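Side-chain contacts in uncharacterized protein (Legionella longbeachae NSW150, PDB 4JZA), which probably removes the 3-phosphate from phosphatidylinositol 3-phosphate, acting as a phosphoinositide phosphatase in lipid metabolism at the pathogen-host interface: residues K401-S406 with Q459-N464; D409-L414 with L537-I542; K482-L487 with S533-I538; T490-A495 with E503-Y508; E528-S533 with D565-Y570. All coordinates share one frame; numbering follows the deposited sequence.

Interaction 1 of 5, residues K401-S406 with Q459-N464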
# COMPACT_ATOMS: atom_id res chain seq x y z
N LYS A 401 7.24 17.84 10.00
CA LYS A 401 6.97 18.29 8.65
C LYS A 401 5.55 18.89 8.58
O LYS A 401 5.27 19.83 7.85
CB LYS A 401 7.12 17.13 7.72
CG LYS A 401 6.94 17.54 6.30
CD LYS A 401 7.89 18.63 5.90
CE LYS A 401 7.84 18.78 4.39
NZ LYS A 401 8.74 19.87 3.90
N VAL A 402 4.71 18.35 9.41
CA VAL A 402 3.29 18.62 9.41
C VAL A 402 2.99 19.94 10.21
O VAL A 402 1.96 20.62 10.02
CB VAL A 402 2.57 17.29 9.88
CG1 VAL A 402 1.57 17.46 10.99
CG2 VAL A 402 2.02 16.52 8.69
N MSE A 403 3.94 20.32 11.05
CA MSE A 403 3.89 21.60 11.74
C MSE A 403 4.64 22.67 10.97
O MSE A 403 4.75 23.81 11.43
CB MSE A 403 4.50 21.41 13.11
CG MSE A 403 3.70 20.41 13.94
SE MSE A 403 2.01 21.24 14.49
CE MSE A 403 0.75 19.77 14.23
N GLU A 404 5.15 22.36 9.78
CA GLU A 404 6.03 23.31 9.12
C GLU A 404 5.38 24.68 8.90
O GLU A 404 6.07 25.65 8.94
CB GLU A 404 6.66 22.74 7.82
CG GLU A 404 5.75 22.70 6.58
CD GLU A 404 6.35 21.92 5.39
OE1 GLU A 404 7.58 22.01 5.16
OE2 GLU A 404 5.59 21.23 4.64
N TYR A 405 4.06 24.78 8.70
CA TYR A 405 3.42 26.08 8.38
C TYR A 405 2.83 26.76 9.58
O TYR A 405 2.30 27.87 9.50
CB TYR A 405 2.39 25.95 7.29
CG TYR A 405 3.00 25.82 5.93
CD1 TYR A 405 3.49 26.93 5.24
CD2 TYR A 405 3.10 24.56 5.31
CE1 TYR A 405 4.07 26.81 3.97
CE2 TYR A 405 3.67 24.42 4.03
CZ TYR A 405 4.15 25.55 3.37
OH TYR A 405 4.71 25.42 2.14
N SER A 406 2.96 26.11 10.72
CA SER A 406 2.72 26.78 11.97
C SER A 406 3.89 27.73 12.26
O SER A 406 4.93 27.68 11.58
CB SER A 406 2.64 25.76 13.09
OG SER A 406 3.88 25.15 13.35
N GLN A 459 7.78 23.57 20.68
CA GLN A 459 6.44 24.04 20.28
C GLN A 459 5.40 23.36 21.12
O GLN A 459 5.44 22.15 21.36
CB GLN A 459 6.23 23.68 18.83
CG GLN A 459 4.86 23.90 18.25
CD GLN A 459 4.88 23.76 16.74
OE1 GLN A 459 5.58 22.90 16.22
NE2 GLN A 459 4.16 24.61 16.03
N SER A 460 4.44 24.12 21.61
CA SER A 460 3.43 23.44 22.36
C SER A 460 2.26 23.20 21.40
O SER A 460 1.94 24.06 20.54
CB SER A 460 3.06 24.22 23.60
OG SER A 460 1.75 24.60 23.48
N ILE A 461 1.68 22.01 21.51
CA ILE A 461 0.66 21.54 20.57
C ILE A 461 -0.57 21.03 21.30
O ILE A 461 -0.46 20.22 22.24
CB ILE A 461 1.22 20.41 19.68
CG1 ILE A 461 2.35 20.94 18.78
CG2 ILE A 461 0.13 19.76 18.81
CD1 ILE A 461 3.19 19.86 18.14
N LEU A 462 -1.74 21.48 20.85
CA LEU A 462 -3.01 20.94 21.35
C LEU A 462 -3.35 19.61 20.65
O LEU A 462 -3.31 19.50 19.44
CB LEU A 462 -4.14 21.95 21.18
CG LEU A 462 -4.01 23.23 22.01
CD1 LEU A 462 -4.95 24.30 21.49
CD2 LEU A 462 -4.30 22.88 23.45
N GLN A 463 -3.68 18.63 21.45
CA GLN A 463 -4.00 17.32 20.94
C GLN A 463 -5.42 16.92 21.20
O GLN A 463 -5.80 16.76 22.33
CB GLN A 463 -3.13 16.27 21.63
CG GLN A 463 -1.76 16.24 21.05
CD GLN A 463 -0.81 15.35 21.79
OE1 GLN A 463 -0.21 15.77 22.78
NE2 GLN A 463 -0.60 14.11 21.28
N ASN A 464 -6.20 16.67 20.16
CA ASN A 464 -7.55 16.18 20.37
C ASN A 464 -7.76 14.97 19.52
O ASN A 464 -7.42 14.98 18.37
CB ASN A 464 -8.56 17.27 20.05
CG ASN A 464 -8.38 18.51 20.94
OD1 ASN A 464 -7.43 19.29 20.78
ND2 ASN A 464 -9.27 18.67 21.90

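Interaction 2 of 5, residues D409-L414 with L537-I542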
# COMPACT_ATOMS: atom_id res chain seq x y z
N ASP A 409 5.20 30.09 18.18
CA ASP A 409 4.54 30.94 19.18
C ASP A 409 3.00 30.92 19.06
O ASP A 409 2.30 31.32 19.99
CB ASP A 409 5.00 32.39 18.97
CG ASP A 409 5.29 32.71 17.49
OD1 ASP A 409 6.18 32.03 16.89
OD2 ASP A 409 4.62 33.59 16.90
N GLN A 410 2.49 30.48 17.90
CA GLN A 410 1.06 30.47 17.63
C GLN A 410 0.46 29.14 17.90
O GLN A 410 1.14 28.15 17.88
CB GLN A 410 0.77 30.96 16.21
CG GLN A 410 0.71 32.50 16.20
CD GLN A 410 0.98 33.16 14.85
OE1 GLN A 410 2.14 33.50 14.51
NE2 GLN A 410 -0.09 33.41 14.09
N LEU A 411 -0.83 29.13 18.22
CA LEU A 411 -1.52 27.91 18.57
C LEU A 411 -1.56 26.92 17.43
O LEU A 411 -1.61 27.31 16.24
CB LEU A 411 -2.96 28.20 18.92
CG LEU A 411 -3.33 28.36 20.37
CD1 LEU A 411 -4.84 28.19 20.41
CD2 LEU A 411 -2.62 27.33 21.25
N ALA A 412 -1.57 25.65 17.80
CA ALA A 412 -1.47 24.59 16.80
C ALA A 412 -2.19 23.40 17.31
O ALA A 412 -1.94 22.95 18.43
CB ALA A 412 -0.04 24.23 16.57
N ILE A 413 -3.06 22.84 16.47
CA ILE A 413 -3.79 21.64 16.86
C ILE A 413 -3.33 20.44 16.08
O ILE A 413 -3.00 20.55 14.89
CB ILE A 413 -5.29 21.84 16.72
CG1 ILE A 413 -6.03 20.68 17.39
CG2 ILE A 413 -5.71 22.01 15.26
CD1 ILE A 413 -7.45 21.04 17.72
N LEU A 414 -3.26 19.30 16.77
CA LEU A 414 -3.11 17.97 16.14
C LEU A 414 -4.37 17.17 16.39
O LEU A 414 -4.52 16.51 17.42
CB LEU A 414 -1.91 17.23 16.72
CG LEU A 414 -1.27 16.08 15.96
CD1 LEU A 414 -0.06 15.51 16.70
CD2 LEU A 414 -2.29 15.01 15.68
N LEU A 537 -12.77 25.21 13.88
CA LEU A 537 -13.26 26.57 13.69
C LEU A 537 -12.69 27.48 14.78
O LEU A 537 -12.33 28.62 14.51
CB LEU A 537 -14.77 26.60 13.68
CG LEU A 537 -15.42 26.07 12.39
CD1 LEU A 537 -16.91 25.94 12.63
CD2 LEU A 537 -15.18 26.87 11.10
N ILE A 538 -12.55 26.95 15.99
CA ILE A 538 -11.91 27.69 17.05
C ILE A 538 -10.49 28.05 16.68
O ILE A 538 -10.13 29.23 16.70
CB ILE A 538 -11.98 26.91 18.37
CG1 ILE A 538 -13.42 26.94 18.89
CG2 ILE A 538 -11.08 27.52 19.44
CD1 ILE A 538 -13.75 25.80 19.85
N ILE A 539 -9.68 27.06 16.33
CA ILE A 539 -8.30 27.31 15.91
C ILE A 539 -8.27 28.30 14.76
O ILE A 539 -7.46 29.24 14.77
CB ILE A 539 -7.58 26.00 15.52
CG1 ILE A 539 -7.42 25.10 16.75
CG2 ILE A 539 -6.18 26.27 14.98
CD1 ILE A 539 -6.72 25.71 17.95
N LEU A 540 -9.13 28.11 13.78
CA LEU A 540 -9.14 28.99 12.65
C LEU A 540 -9.48 30.41 13.01
O LEU A 540 -8.80 31.30 12.55
CB LEU A 540 -10.04 28.50 11.53
CG LEU A 540 -9.45 27.25 10.88
CD1 LEU A 540 -10.56 26.54 10.16
CD2 LEU A 540 -8.30 27.58 9.94
N THR A 541 -10.51 30.66 13.81
CA THR A 541 -10.85 32.05 14.04
C THR A 541 -9.73 32.69 14.91
O THR A 541 -9.35 33.83 14.68
CB THR A 541 -12.31 32.31 14.54
OG1 THR A 541 -12.39 32.30 15.96
CG2 THR A 541 -13.28 31.31 13.98
N ILE A 542 -9.14 31.92 15.84
CA ILE A 542 -7.99 32.42 16.58
C ILE A 542 -6.84 32.71 15.63
O ILE A 542 -6.04 33.56 15.91
CB ILE A 542 -7.53 31.44 17.67
CG1 ILE A 542 -8.49 31.52 18.84
CG2 ILE A 542 -6.15 31.76 18.19
CD1 ILE A 542 -8.34 30.43 19.88

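Interaction 3 of 5, residues K482-L487 with S533-I538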
# COMPACT_ATOMS: atom_id res chain seq x y z
N LYS A 482 -10.35 15.17 28.81
CA LYS A 482 -9.29 16.05 29.27
C LYS A 482 -8.79 17.03 28.23
O LYS A 482 -8.58 18.19 28.52
CB LYS A 482 -8.12 15.21 29.77
CG LYS A 482 -7.92 15.27 31.27
CD LYS A 482 -6.95 14.20 31.75
CE LYS A 482 -5.73 14.09 30.85
NZ LYS A 482 -4.53 14.74 31.44
N ASP A 483 -8.60 16.55 27.01
CA ASP A 483 -8.07 17.38 25.95
C ASP A 483 -9.03 18.42 25.46
O ASP A 483 -8.61 19.45 24.92
CB ASP A 483 -7.65 16.54 24.77
CG ASP A 483 -6.48 15.65 25.08
OD1 ASP A 483 -5.37 16.16 25.41
OD2 ASP A 483 -6.68 14.44 24.97
N SER A 484 -10.32 18.15 25.62
CA SER A 484 -11.36 19.16 25.42
C SER A 484 -11.26 20.28 26.47
O SER A 484 -11.30 21.47 26.13
CB SER A 484 -12.73 18.51 25.43
OG SER A 484 -12.85 17.66 24.32
N GLN A 485 -11.10 19.90 27.74
CA GLN A 485 -10.87 20.92 28.76
C GLN A 485 -9.66 21.78 28.44
O GLN A 485 -9.78 23.00 28.51
CB GLN A 485 -10.74 20.34 30.18
CG GLN A 485 -11.87 19.40 30.65
CD GLN A 485 -13.27 19.92 30.35
OE1 GLN A 485 -13.51 21.12 30.32
NE2 GLN A 485 -14.22 19.00 30.17
N SER A 486 -8.51 21.20 28.08
CA SER A 486 -7.35 22.05 27.83
C SER A 486 -7.67 22.95 26.68
O SER A 486 -7.23 24.11 26.68
CB SER A 486 -6.04 21.34 27.46
OG SER A 486 -6.02 20.00 27.83
N LEU A 487 -8.41 22.43 25.69
CA LEU A 487 -8.74 23.27 24.56
C LEU A 487 -9.65 24.44 24.99
O LEU A 487 -9.35 25.59 24.67
CB LEU A 487 -9.33 22.50 23.40
CG LEU A 487 -9.16 23.15 22.01
CD1 LEU A 487 -9.87 22.38 20.93
CD2 LEU A 487 -9.73 24.55 21.95
N SER A 533 -15.44 19.72 14.08
CA SER A 533 -15.53 20.94 13.27
C SER A 533 -15.34 22.16 14.14
O SER A 533 -14.68 23.11 13.71
CB SER A 533 -16.86 21.05 12.51
OG SER A 533 -16.90 20.24 11.35
N LEU A 534 -15.89 22.15 15.35
CA LEU A 534 -15.81 23.35 16.23
C LEU A 534 -14.36 23.60 16.68
O LEU A 534 -13.88 24.69 16.55
CB LEU A 534 -16.78 23.26 17.43
CG LEU A 534 -18.26 23.41 17.02
CD1 LEU A 534 -19.15 22.99 18.16
CD2 LEU A 534 -18.63 24.80 16.56
N GLU A 535 -13.66 22.54 17.10
CA GLU A 535 -12.25 22.62 17.37
C GLU A 535 -11.51 23.28 16.23
O GLU A 535 -10.65 24.12 16.48
CB GLU A 535 -11.66 21.26 17.60
CG GLU A 535 -12.16 20.62 18.87
CD GLU A 535 -11.70 19.18 19.07
OE1 GLU A 535 -10.90 18.60 18.26
OE2 GLU A 535 -12.16 18.61 20.09
N GLN A 536 -11.82 22.93 14.98
CA GLN A 536 -11.10 23.50 13.84
C GLN A 536 -11.50 24.92 13.67
O GLN A 536 -10.69 25.75 13.30
CB GLN A 536 -11.37 22.79 12.52
CG GLN A 536 -10.90 21.36 12.48
CD GLN A 536 -9.46 21.22 12.22
OE1 GLN A 536 -8.78 22.21 11.92
NE2 GLN A 536 -8.95 19.99 12.32
N LEU A 537 -12.77 25.21 13.88
CA LEU A 537 -13.26 26.57 13.69
C LEU A 537 -12.69 27.48 14.78
O LEU A 537 -12.33 28.62 14.51
CB LEU A 537 -14.77 26.60 13.68
CG LEU A 537 -15.42 26.07 12.39
CD1 LEU A 537 -16.91 25.94 12.63
CD2 LEU A 537 -15.18 26.87 11.10
N ILE A 538 -12.55 26.95 15.99
CA ILE A 538 -11.91 27.69 17.05
C ILE A 538 -10.49 28.05 16.68
O ILE A 538 -10.13 29.23 16.70
CB ILE A 538 -11.98 26.91 18.37
CG1 ILE A 538 -13.42 26.94 18.89
CG2 ILE A 538 -11.08 27.52 19.44
CD1 ILE A 538 -13.75 25.80 19.85

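Interaction 4 of 5, residues T490-A495 with E503-Y508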
# COMPACT_ATOMS: atom_id res chain seq x y z
N THR A 490 -7.50 26.85 27.15
CA THR A 490 -6.57 27.60 26.29
C THR A 490 -7.29 28.62 25.40
O THR A 490 -6.80 29.75 25.18
CB THR A 490 -5.76 26.68 25.37
OG1 THR A 490 -5.19 25.60 26.12
CG2 THR A 490 -4.64 27.42 24.71
N ALA A 491 -8.45 28.24 24.91
CA ALA A 491 -9.13 29.10 23.96
C ALA A 491 -9.90 30.23 24.63
O ALA A 491 -10.07 31.27 24.02
CB ALA A 491 -10.03 28.29 23.05
N LYS A 492 -10.35 30.04 25.85
CA LYS A 492 -10.98 31.16 26.58
C LYS A 492 -10.05 32.35 26.76
O LYS A 492 -10.48 33.50 26.61
CB LYS A 492 -11.54 30.73 27.92
CG LYS A 492 -12.83 29.95 27.74
CD LYS A 492 -13.57 29.69 29.05
CE LYS A 492 -13.99 28.23 29.17
NZ LYS A 492 -15.38 28.11 29.66
N LYS A 493 -8.78 32.07 27.04
CA LYS A 493 -7.79 33.12 27.12
C LYS A 493 -7.92 34.10 25.98
O LYS A 493 -7.61 35.26 26.15
CB LYS A 493 -6.39 32.53 27.10
CG LYS A 493 -5.96 31.71 28.32
CD LYS A 493 -4.51 31.22 28.09
CE LYS A 493 -3.75 30.79 29.35
NZ LYS A 493 -3.98 29.36 29.70
N TYR A 494 -8.42 33.66 24.83
CA TYR A 494 -8.49 34.49 23.60
C TYR A 494 -9.81 35.24 23.37
O TYR A 494 -9.88 36.13 22.51
CB TYR A 494 -8.23 33.60 22.35
CG TYR A 494 -6.78 33.09 22.21
CD1 TYR A 494 -6.31 32.03 23.00
CD2 TYR A 494 -5.92 33.65 21.26
CE1 TYR A 494 -5.01 31.57 22.87
CE2 TYR A 494 -4.62 33.20 21.11
CZ TYR A 494 -4.16 32.16 21.92
OH TYR A 494 -2.83 31.73 21.77
N ALA A 495 -10.84 34.89 24.13
CA ALA A 495 -12.20 35.36 23.83
C ALA A 495 -12.42 36.86 23.78
O ALA A 495 -13.24 37.33 23.00
CB ALA A 495 -13.18 34.77 24.84
N GLU A 503 -19.10 32.64 20.77
CA GLU A 503 -20.22 31.80 20.35
C GLU A 503 -19.76 30.40 19.93
O GLU A 503 -20.53 29.45 20.08
CB GLU A 503 -21.07 32.46 19.24
CG GLU A 503 -20.38 32.78 17.90
CD GLU A 503 -21.38 33.21 16.82
OE1 GLU A 503 -22.50 32.65 16.77
OE2 GLU A 503 -21.04 34.08 15.98
N LEU A 504 -18.53 30.26 19.43
CA LEU A 504 -18.00 28.95 19.14
C LEU A 504 -17.65 28.23 20.43
O LEU A 504 -17.91 27.06 20.56
CB LEU A 504 -16.78 29.00 18.22
CG LEU A 504 -16.97 29.49 16.78
CD1 LEU A 504 -15.62 29.80 16.17
CD2 LEU A 504 -17.66 28.48 15.93
N LEU A 505 -17.06 28.92 21.39
CA LEU A 505 -16.77 28.24 22.68
C LEU A 505 -18.06 27.81 23.41
O LEU A 505 -18.11 26.74 23.97
CB LEU A 505 -15.88 29.08 23.61
CG LEU A 505 -14.57 29.59 23.00
CD1 LEU A 505 -13.84 30.55 23.92
CD2 LEU A 505 -13.68 28.41 22.69
N ASP A 506 -19.11 28.61 23.34
CA ASP A 506 -20.36 28.25 23.99
C ASP A 506 -20.90 26.97 23.36
O ASP A 506 -21.23 25.99 24.04
CB ASP A 506 -21.42 29.37 23.87
CG ASP A 506 -21.04 30.64 24.65
OD1 ASP A 506 -20.36 30.51 25.69
OD2 ASP A 506 -21.40 31.76 24.20
N GLN A 507 -20.98 26.98 22.03
CA GLN A 507 -21.41 25.83 21.26
C GLN A 507 -20.60 24.56 21.55
O GLN A 507 -21.17 23.51 21.78
CB GLN A 507 -21.37 26.16 19.76
CG GLN A 507 -22.65 26.75 19.27
CD GLN A 507 -23.85 25.89 19.73
OE1 GLN A 507 -24.84 26.42 20.21
NE2 GLN A 507 -23.75 24.57 19.60
N TYR A 508 -19.28 24.67 21.56
CA TYR A 508 -18.42 23.52 21.81
C TYR A 508 -18.65 22.95 23.20
O TYR A 508 -18.67 21.74 23.37
CB TYR A 508 -16.96 23.93 21.67
CG TYR A 508 -15.92 22.81 21.84
CD1 TYR A 508 -15.79 21.82 20.89
CD2 TYR A 508 -15.07 22.78 22.93
CE1 TYR A 508 -14.86 20.81 21.03
CE2 TYR A 508 -14.13 21.79 23.07
CZ TYR A 508 -14.02 20.80 22.11
OH TYR A 508 -13.08 19.80 22.24

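Interaction 5 of 5, residues E528-S533 with D565-Y570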
# COMPACT_ATOMS: atom_id res chain seq x y z
N GLU A 528 -19.89 13.95 17.08
CA GLU A 528 -18.48 13.89 16.73
C GLU A 528 -18.04 14.88 15.63
O GLU A 528 -16.94 15.42 15.70
CB GLU A 528 -18.08 12.49 16.30
CG GLU A 528 -18.18 11.48 17.41
CD GLU A 528 -17.31 11.77 18.62
OE1 GLU A 528 -16.21 12.27 18.49
OE2 GLU A 528 -17.69 11.47 19.73
N LEU A 529 -18.85 15.06 14.62
CA LEU A 529 -18.48 15.88 13.52
C LEU A 529 -18.52 17.29 13.98
O LEU A 529 -17.68 18.10 13.56
CB LEU A 529 -19.44 15.67 12.35
CG LEU A 529 -19.38 14.28 11.71
CD1 LEU A 529 -20.44 14.23 10.64
CD2 LEU A 529 -18.04 13.99 11.09
N PHE A 530 -19.51 17.60 14.84
CA PHE A 530 -19.60 18.93 15.43
C PHE A 530 -18.46 19.22 16.39
O PHE A 530 -17.87 20.30 16.35
CB PHE A 530 -20.93 19.16 16.12
CG PHE A 530 -21.97 19.73 15.22
CD1 PHE A 530 -21.96 21.06 14.94
CD2 PHE A 530 -22.94 18.93 14.65
CE1 PHE A 530 -22.90 21.59 14.09
CE2 PHE A 530 -23.89 19.45 13.81
CZ PHE A 530 -23.88 20.79 13.54
N LEU A 531 -18.12 18.27 17.26
CA LEU A 531 -16.96 18.47 18.08
C LEU A 531 -15.75 18.69 17.24
O LEU A 531 -15.03 19.61 17.53
CB LEU A 531 -16.71 17.28 18.96
CG LEU A 531 -17.78 17.10 20.03
CD1 LEU A 531 -17.43 15.82 20.74
CD2 LEU A 531 -17.84 18.26 21.02
N SER A 532 -15.52 17.89 16.19
CA SER A 532 -14.27 18.03 15.43
C SER A 532 -14.28 19.34 14.62
O SER A 532 -13.28 20.06 14.56
CB SER A 532 -13.94 16.74 14.60
OG SER A 532 -14.75 16.58 13.45
N SER A 533 -15.44 19.72 14.08
CA SER A 533 -15.53 20.94 13.27
C SER A 533 -15.34 22.16 14.14
O SER A 533 -14.68 23.11 13.71
CB SER A 533 -16.86 21.05 12.51
OG SER A 533 -16.90 20.24 11.35
N ASP A 565 -16.29 22.47 5.97
CA ASP A 565 -16.67 23.31 4.82
C ASP A 565 -18.18 23.69 4.88
O ASP A 565 -18.55 24.84 4.67
CB ASP A 565 -16.35 22.63 3.48
CG ASP A 565 -14.86 22.68 3.11
OD1 ASP A 565 -14.14 23.57 3.67
OD2 ASP A 565 -14.41 21.85 2.25
N ALA A 566 -19.04 22.73 5.15
CA ALA A 566 -20.46 23.01 5.14
C ALA A 566 -20.85 24.04 6.20
O ALA A 566 -21.77 24.82 5.97
CB ALA A 566 -21.24 21.73 5.36
N MSE A 567 -20.21 24.03 7.36
CA MSE A 567 -20.53 25.01 8.41
C MSE A 567 -20.13 26.39 7.93
O MSE A 567 -20.86 27.37 8.11
CB MSE A 567 -19.83 24.63 9.70
CG MSE A 567 -20.52 23.42 10.30
SE MSE A 567 -19.72 22.99 12.04
CE MSE A 567 -20.43 24.56 13.01
N ILE A 568 -18.96 26.49 7.32
CA ILE A 568 -18.47 27.75 6.78
C ILE A 568 -19.44 28.23 5.68
O ILE A 568 -19.82 29.38 5.68
CB ILE A 568 -17.00 27.62 6.30
CG1 ILE A 568 -16.09 27.42 7.51
CG2 ILE A 568 -16.51 28.83 5.50
CD1 ILE A 568 -14.72 26.90 7.13
N LEU A 569 -19.87 27.36 4.77
CA LEU A 569 -20.82 27.78 3.75
C LEU A 569 -22.16 28.21 4.33
O LEU A 569 -22.81 29.14 3.83
CB LEU A 569 -21.05 26.68 2.72
CG LEU A 569 -19.78 26.42 1.92
CD1 LEU A 569 -19.99 25.25 0.99
CD2 LEU A 569 -19.31 27.64 1.13
N TYR A 570 -22.59 27.53 5.38
CA TYR A 570 -23.85 27.85 6.07
C TYR A 570 -23.77 29.27 6.70
O TYR A 570 -24.62 30.13 6.45
CB TYR A 570 -24.15 26.75 7.12
CG TYR A 570 -25.47 26.87 7.82
CD1 TYR A 570 -25.67 27.83 8.82
CD2 TYR A 570 -26.55 26.05 7.47
CE1 TYR A 570 -26.89 27.96 9.43
CE2 TYR A 570 -27.78 26.20 8.09
CZ TYR A 570 -27.94 27.15 9.06
OH TYR A 570 -29.13 27.29 9.70

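Interaction 1 of 5, residues K401-S406 with Q459-N464
Gln459 lays its amide across Met403 and Ser406, its OE1 lying 3.6 Å from Met403 CB while NE2 turns to the serine hydroxyl. The reach depends on an almost fully stretched side chain: CG stands opposite the backbone N (chi1 172°) and the chain runs straight on to the amide. NE2 donates to Ser406 OG at 2.7 Å with an N-H...O angle of 156°, and the hydroxyl lies practically in the amide plane, 5° out of it. Ser406 closes a type I turn that starts at Met403, and its OG is placed to pass its own proton back to Met403 O, although the very short separation in the model makes that bond doubtful in detail. Beside this polar end, Met403, present as selenomethionine, is bent at chi2 and chi3, with SE 4.1 Å from Ile461 CD1. Strand 545-549 also touches Met403 through His545 and Tyr547, and Arg455 makes a weak hydrogen bond to Gln459 OE1. The chemistry is thus divided: one hydrogen bond from the Gln459 amide, probably fixing the rotation of that head, ties the turn after helix 388-402 to the approach of strand 462-465, and an apolar contact of selenium with the Ile461 methyl lies beside it.

Interaction 2 of 5, residues D409-L414 with L537-I542
Leu411 and Ile413 meet Ile539 and Ile542 in a helix-on-sheet contact of an alpha/beta fold. Strand 412-416 lies beside strand 545-549 and parallel to it, and helix 524-542 is the last helix of the long connection between them, which also includes strand 462-465. The interface shows how a strand and a helix interlock when neither brings a polar group to the contact: branched ends serve as bumps, and the gaps between them as hollows. Leu411 and Ile413, two residues apart, both direct their side chains at the helix, and Ile539 pushes in between them. Its CG1 lies against Ile413, 3.8 Å from CG2, with the beta carbon of that residue almost as near, while its CD1 carries on to Leu411. A bend at chi2 (-55°) turns this methyl aside from the line of the chain, so that one side chain can serve both residues. The fit is reciprocal. One turn further along the helix Ile542 adds a second bump, and the notch between Ile539 and Ile542 receives the tip of Leu411, which crosses Ile539 at about a right angle. Tyr494 touches both Leu411 and Ile542, and Thr490 of helix 482-492 also packs on Leu411. The backbone of Leu411 and of Ile413 is hydrogen-bonded to His545, so the segment under the helix is tied to the start of strand 545-549. At the notch, Leu411 CD1 sits 4.0 Å from Ile539 CD1 and 4.2 Å from Ile542 CD1.

Interaction 3 of 5, residues K482-L487 with S533-I538
The carboxylate of Glu535 is the flat group of this contact, and methyl CD1 of Leu487 stands to one side of its plane, over the stem rather than over the oxygens: CD1 is 3.5 Å from Glu535 CG and 4.1 Å from Glu535 CD. The oxygens themselves are engaged by other partners. OE2 is hydrogen-bonded to Tyr508 OH, and OE1 to both Gln415 NE2 and His466 NE2, so three groups grip the buried carboxylate and probably fix its rotation. Ser484 OG comes no nearer to Glu535 OE2 than 4.4 Å, and the link between the two runs through Tyr508 OH, which is hydrogen-bonded to both. The example illustrates how an acid can be polar at its tip and greasy along its shaft. Glu535 leaves its helix with CG beside the backbone N (chi1 -68°) and then extends, which carries the carboxylate toward Ser484 and exposes the methylenes to the leucine. Leu487 answers with CG opposite its own N (chi1 -156°), and its fork spans two residues one turn apart, CD2 resting 4.1 Å from Ile538 CG2. The short helical segments run nearly alongside, 26° apart, but their axes stay 12.3 Å from each other, so long side chains must bridge the interval. Asn464 of strand 462-465 packs on both Leu487 and Glu535, while helix 501-513 flanks both helices, Leu512 packing on Ser484, Tyr508 on Leu534 and Leu501 on Ile538.

Interaction 4 of 5, residues T490-A495 with E503-Y508
This is a small apolar contact between consecutive helices, in which a single leucine of helix 501-513 plugs into helix 482-492 and the turn that follows it. Leu505 does all the touching on its side. Its CG lies beside the backbone N (chi1 -53°), and the fork beyond divides the work between its two methyls. CD2 presses on Ala491 CB at 3.7 Å. CD1 faces the backbone and first side-chain carbons of Lys492, 4.0 Å from its CG, and also lies 4.4 Å from Ala495 CB. A type I turn from Lys492 to Ala495, closed by the bond from Ala495 N to Lys492 O, brings the second alanine round to CD1. Both alanines meet the leucine through CB alone. Lys492 contributes only its aliphatic part: NZ stays 6.8 Å from Asp506 OD1, too far for contact, so any attraction between those charges would be long-range. Around the pair, helix 524-542 packs against both elements, with Ile538 on Ala491 and Leu534 and Thr541 on Leu504, while Thr490 and Tyr508 also touch strand 462-465, on Leu462 and Asn464 respectively.

Interaction 5 of 5, residues E528-S533 with D565-Y570
Met567, modelled as selenomethionine, inserts its end between Phe530 and Ser533, residues one turn apart on the partner helix. Selenium meets the serine first, with SE 3.5 Å from Ser533 CB. Toward the aromatic ring, Met567 SE and CE both lie about 4.0 Å from Phe530 CE1. Relative to the ring the selenium stands obliquely, 4.8 Å from the centroid of Phe530 and 47° off the ring normal. The torsions of the methionine account for this double contact: the chain runs straight through chi2 (-176°), which sends SE across the gap between the helices, and then turns at chi3 (70°), which lays the methyl alongside the phenylalanine too. Apart from the serine hydroxyl, every group involved is apolar, and no hydrogen bond joins the two segments. The next shell steadies both partners of the methionine. Ser533 OG is hydrogen-bonded to Thr564 OG1 and to His563 ND1, both on helix 556-574 just ahead of the methionine segment. The ring of His563 also meets that of Phe530 edge-to-face, so one histidine probably helps to position both. Val511 of helix 501-513 packs on Phe530 as well, and Leu537, a turn beyond Ser533, reaches Met567. What results is a Met-aromatic contact, here in its selenium form, set in the buried interface between helices 524-542 and 556-574 of the alpha/beta fold.

From the N terminus, interaction 1 opens at 401-406 and closes a loop at 459-464. Interaction 2 starts inside that loop, at 409-414, but ends at 537-542, so the two cross; strands 412-416 and 462-465, neighbours in the sheet, join them directly. Interaction 3 begins after interaction 1 has closed and ends on helix 524-542, overlapping interaction 2 in Leu537 and Ile538. The short loop of interaction 4 nests inside both 2 and 3. Interaction 5 leaves from helix 524-542 before 2 and 3 have closed and so crosses each, reaching helix 556-574. Helix 524-542 therefore links strands 412-416 and 462-465 to helices 482-492, 501-513 and 556-574.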